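Local coordinates for protein putative ketosteroid isomerase (Parabacteroides distasonis ATCC 8503, PDB 3KE7) that is a putative ketosteroid isomerase with a SnoaL-like domain of the NTF2 clan, and probably binds small molecules in a pocket of its fold, at residues 108-113 against 120-125. Numbering follows the deposited sequence.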
ATOM      1  N   CYS B 108       4.465   1.740  -6.812  1.00  4.81           N
ATOM      2  CA  CYS B 108       4.925   1.246  -5.530  1.00  5.79           C
ATOM      3  C   CYS B 108       4.308   1.954  -4.335  1.00  4.28           C
ATOM      4  O   CYS B 108       4.292   3.202  -4.284  1.00  5.44           O
ATOM      5  CB  CYS B 108       6.444   1.343  -5.431  1.00  6.13           C
ATOM      6  SG  CYS B 108       7.140   0.537  -3.937  1.00  8.42           S
ATOM      7  N   THR B 109       3.859   1.150  -3.375  1.00  6.13           N
ATOM      8  CA  THR B 109       3.511   1.618  -2.060  1.00  5.10           C
ATOM      9  C   THR B 109       4.410   0.920  -1.040  1.00  4.80           C
ATOM     10  O   THR B 109       4.401  -0.325  -0.956  1.00  6.41           O
ATOM     11  CB  THR B 109       2.079   1.310  -1.705  1.00  6.62           C
ATOM     12  OG1 THR B 109       1.219   1.849  -2.701  1.00  6.90           O
ATOM     13  CG2 THR B 109       1.706   1.869  -0.299  1.00  5.69           C
ATOM     14  N   GLU B 110       5.116   1.682  -0.233  1.00  5.11           N
ATOM     15  CA  GLU B 110       5.874   1.174   0.891  1.00  5.06           C
ATOM     16  C   GLU B 110       5.270   1.783   2.153  1.00  6.66           C
ATOM     17  O   GLU B 110       4.946   2.998   2.167  1.00  9.67           O
ATOM     18  CB  GLU B 110       7.364   1.585   0.837  1.00  7.36           C
ATOM     19  CG  GLU B 110       8.102   1.223  -0.381  1.00  5.19           C
ATOM     20  CD  GLU B 110       8.568  -0.213  -0.392  1.00  6.84           C
ATOM     21  OE1 GLU B 110       8.057  -1.000   0.418  1.00  9.50           O
ATOM     22  OE2 GLU B 110       9.477  -0.558  -1.219  1.00  7.15           O
ATOM     23  N   VAL B 111       5.076   0.978   3.195  1.00  4.94           N
ATOM     24  CA  VAL B 111       4.716   1.522   4.494  1.00  4.54           C
ATOM     25  C   VAL B 111       5.903   1.246   5.436  1.00  5.78           C
ATOM     26  O   VAL B 111       6.280   0.109   5.631  1.00  6.41           O
ATOM     27  CB  VAL B 111       3.470   0.921   5.064  1.00  6.53           C
ATOM     28  CG1 VAL B 111       3.169   1.599   6.416  1.00  7.91           C
ATOM     29  CG2 VAL B 111       2.271   1.115   4.097  1.00  8.72           C
ATOM     30  N   TYR B 112       6.475   2.327   6.005  1.00  4.63           N
ATOM     31  CA  TYR B 112       7.556   2.279   6.970  1.00  5.26           C
ATOM     32  C   TYR B 112       7.016   2.608   8.356  1.00  5.96           C
ATOM     33  O   TYR B 112       6.109   3.456   8.502  1.00  6.76           O
ATOM     34  CB  TYR B 112       8.628   3.341   6.649  1.00  6.97           C
ATOM     35  CG  TYR B 112       9.568   3.056   5.488  1.00  5.66           C
ATOM     36  CD1 TYR B 112       9.155   3.183   4.185  1.00  6.00           C
ATOM     37  CD2 TYR B 112      10.893   2.724   5.724  1.00  6.18           C
ATOM     38  CE1 TYR B 112      10.022   3.029   3.130  1.00  6.58           C
ATOM     39  CE2 TYR B 112      11.772   2.515   4.683  1.00  7.03           C
ATOM     40  CZ  TYR B 112      11.328   2.668   3.382  1.00  7.54           C
ATOM     41  OH  TYR B 112      12.227   2.501   2.325  1.00  7.64           O
ATOM     42  N   ARG B 113       7.532   1.919   9.363  1.00  5.87           N
ATOM     43  CA  ARG B 113       7.167   2.111  10.734  1.00  6.54           C
ATOM     44  C   ARG B 113       8.408   2.408  11.530  1.00  5.13           C
ATOM     45  O   ARG B 113       9.408   1.702  11.384  1.00  7.30           O
ATOM     46  CB  ARG B 113       6.454   0.865  11.309  1.00  6.76           C
ATOM     47  CG  ARG B 113       6.046   0.992  12.819  1.00  6.40           C
ATOM     48  CD  ARG B 113       5.321  -0.236  13.352  1.00  9.67           C
ATOM     49  NE  ARG B 113       6.181  -1.393  13.223  1.00  7.93           N
ATOM     50  CZ  ARG B 113       5.785  -2.642  12.910  1.00  9.89           C
ATOM     51  NH1 ARG B 113       4.499  -2.951  12.707  1.00 10.75           N
ATOM     52  NH2 ARG B 113       6.700  -3.601  12.768  1.00  9.52           N
ATOM     53  N   TRP B 120      13.498   3.245  11.022  1.00 13.51           N
ATOM     54  CA  TRP B 120      12.325   3.096  10.163  1.00 10.84           C
ATOM     55  C   TRP B 120      12.449   1.801   9.363  1.00 11.82           C
ATOM     56  O   TRP B 120      13.467   1.596   8.658  1.00 12.21           O
ATOM     57  CB  TRP B 120      12.211   4.246   9.208  1.00 11.55           C
ATOM     58  CG  TRP B 120      11.905   5.499   9.886  1.00 12.01           C
ATOM     59  CD1 TRP B 120      12.812   6.341  10.494  1.00 19.41           C
ATOM     60  CD2 TRP B 120      10.611   6.099  10.085  1.00 11.71           C
ATOM     61  NE1 TRP B 120      12.164   7.431  11.016  1.00 17.34           N
ATOM     62  CE2 TRP B 120      10.819   7.314  10.775  1.00 16.12           C
ATOM     63  CE3 TRP B 120       9.303   5.725   9.777  1.00  7.07           C
ATOM     64  CZ2 TRP B 120       9.769   8.154  11.137  1.00 15.31           C
ATOM     65  CZ3 TRP B 120       8.287   6.571  10.094  1.00  8.95           C
ATOM     66  CH2 TRP B 120       8.511   7.765  10.787  1.00  9.44           C
ATOM     67  N   LYS B 121      11.479   0.903   9.537  1.00  8.67           N
ATOM     68  CA  LYS B 121      11.494  -0.375   8.869  1.00  7.28           C
ATOM     69  C   LYS B 121      10.242  -0.547   8.031  1.00  4.98           C
ATOM     70  O   LYS B 121       9.164  -0.120   8.420  1.00  6.78           O
ATOM     71  CB  LYS B 121      11.537  -1.466   9.901  1.00  9.54           C
ATOM     72  CG  LYS B 121      12.647  -1.373  10.926  1.00 11.56           C
ATOM     73  CD  LYS B 121      13.978  -1.532  10.330  1.00 14.11           C
ATOM     74  CE  LYS B 121      14.299  -2.901   9.963  1.00 17.87           C
ATOM     75  NZ  LYS B 121      15.826  -3.018  10.142  1.00 22.75           N
ATOM     76  N   ILE B 122      10.398  -1.252   6.906  1.00  5.38           N
ATOM     77  CA  ILE B 122       9.293  -1.527   6.017  1.00  6.34           C
ATOM     78  C   ILE B 122       8.409  -2.650   6.619  1.00  6.16           C
ATOM     79  O   ILE B 122       8.880  -3.739   6.954  1.00  6.35           O
ATOM     80  CB  ILE B 122       9.782  -1.933   4.612  1.00  4.66           C
ATOM     81  CG1 ILE B 122      10.491  -0.750   3.958  1.00  7.55           C
ATOM     82  CG2 ILE B 122       8.615  -2.410   3.728  1.00  5.74           C
ATOM     83  CD1 ILE B 122      11.206  -1.121   2.651  1.00  6.68           C
ATOM     84  N   ILE B 123       7.114  -2.340   6.735  1.00  6.41           N
ATOM     85  CA  ILE B 123       6.119  -3.284   7.182  1.00  5.05           C
ATOM     86  C   ILE B 123       5.172  -3.712   6.052  1.00  6.62           C
ATOM     87  O   ILE B 123       4.472  -4.687   6.195  1.00  5.84           O
ATOM     88  CB  ILE B 123       5.307  -2.807   8.392  1.00  4.95           C
ATOM     89  CG1 ILE B 123       4.426  -1.628   8.071  1.00  6.95           C
ATOM     90  CG2 ILE B 123       6.295  -2.423   9.508  1.00  9.39           C
ATOM     91  CD1 ILE B 123       3.358  -1.359   9.167  1.00  7.20           C
ATOM     92  N   GLN B 124       5.193  -3.024   4.935  1.00  6.06           N
ATOM     93  CA  GLN B 124       4.374  -3.414   3.788  1.00  5.18           C
ATOM     94  C   GLN B 124       4.980  -2.900   2.513  1.00  5.70           C
ATOM     95  O   GLN B 124       5.374  -1.739   2.435  1.00  5.87           O
ATOM     96  CB  GLN B 124       2.940  -2.864   3.931  1.00  6.45           C
ATOM     97  CG  GLN B 124       1.950  -3.385   2.898  1.00  7.66           C
ATOM     98  CD  GLN B 124       1.990  -2.774   1.503  1.00  6.28           C
ATOM     99  OE1 GLN B 124       1.441  -3.365   0.603  1.00  8.94           O
ATOM    100  NE2 GLN B 124       2.640  -1.566   1.331  1.00  7.13           N
ATOM    101  N   THR B 125       4.990  -3.746   1.482  1.00  4.89           N
ATOM    102  CA  THR B 125       5.505  -3.395   0.164  1.00  4.95           C
ATOM    103  C   THR B 125       4.512  -3.902  -0.866  1.00  4.10           C
ATOM    104  O   THR B 125       4.067  -5.073  -0.811  1.00  5.33           O
ATOM    105  CB  THR B 125       6.861  -4.069  -0.107  1.00  4.73           C
ATOM    106  OG1 THR B 125       7.815  -3.593   0.846  1.00  5.92           O
ATOM    107  CG2 THR B 125       7.297  -3.846  -1.518  1.00  5.19           C
TER
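Arg113 lays its guanidinium flat against Ile123, whose CG2 sits over the centre of the group, 3.4 Å from CZ. The arginine chain runs extended from the backbone and turns at chi3 (60°), which brings the planar end over that methyl, while NH2 forms salt bridges with Asp40 and Asp42. Ile123 owes its place to a classic beta bulge, which sets it and Gln124 together opposite Val111, whose O accepts a straight bond from Ile123 N (2.8 Å) and a weak, longer one from Gln124 N. On the same side of the sheet, Ile123 CG1 packs on Val111 CG1 at 3.8 Å. On the opposite face of the sheet, Ile122 CG1 makes a CH-pi contact over one face of the Tyr112 ring, 3.6 Å from its centroid. Farther along this side, Thr125 OG1 donates to the syn lone pair of Glu110 OE1 (2.6 Å); an alanine here would probably leave the Thr125 hydroxyl without this acceptor and open a gap beside Ile122 CG2. The two antiparallel strands form a hairpin within the curved sheet of the NTF2-like fold. Helices 15-28 and 34-38 pack on the Tyr112 and Ile122 side, strand 88-99 flanks 108-113, and the second subunit meets Val111 and Gln124.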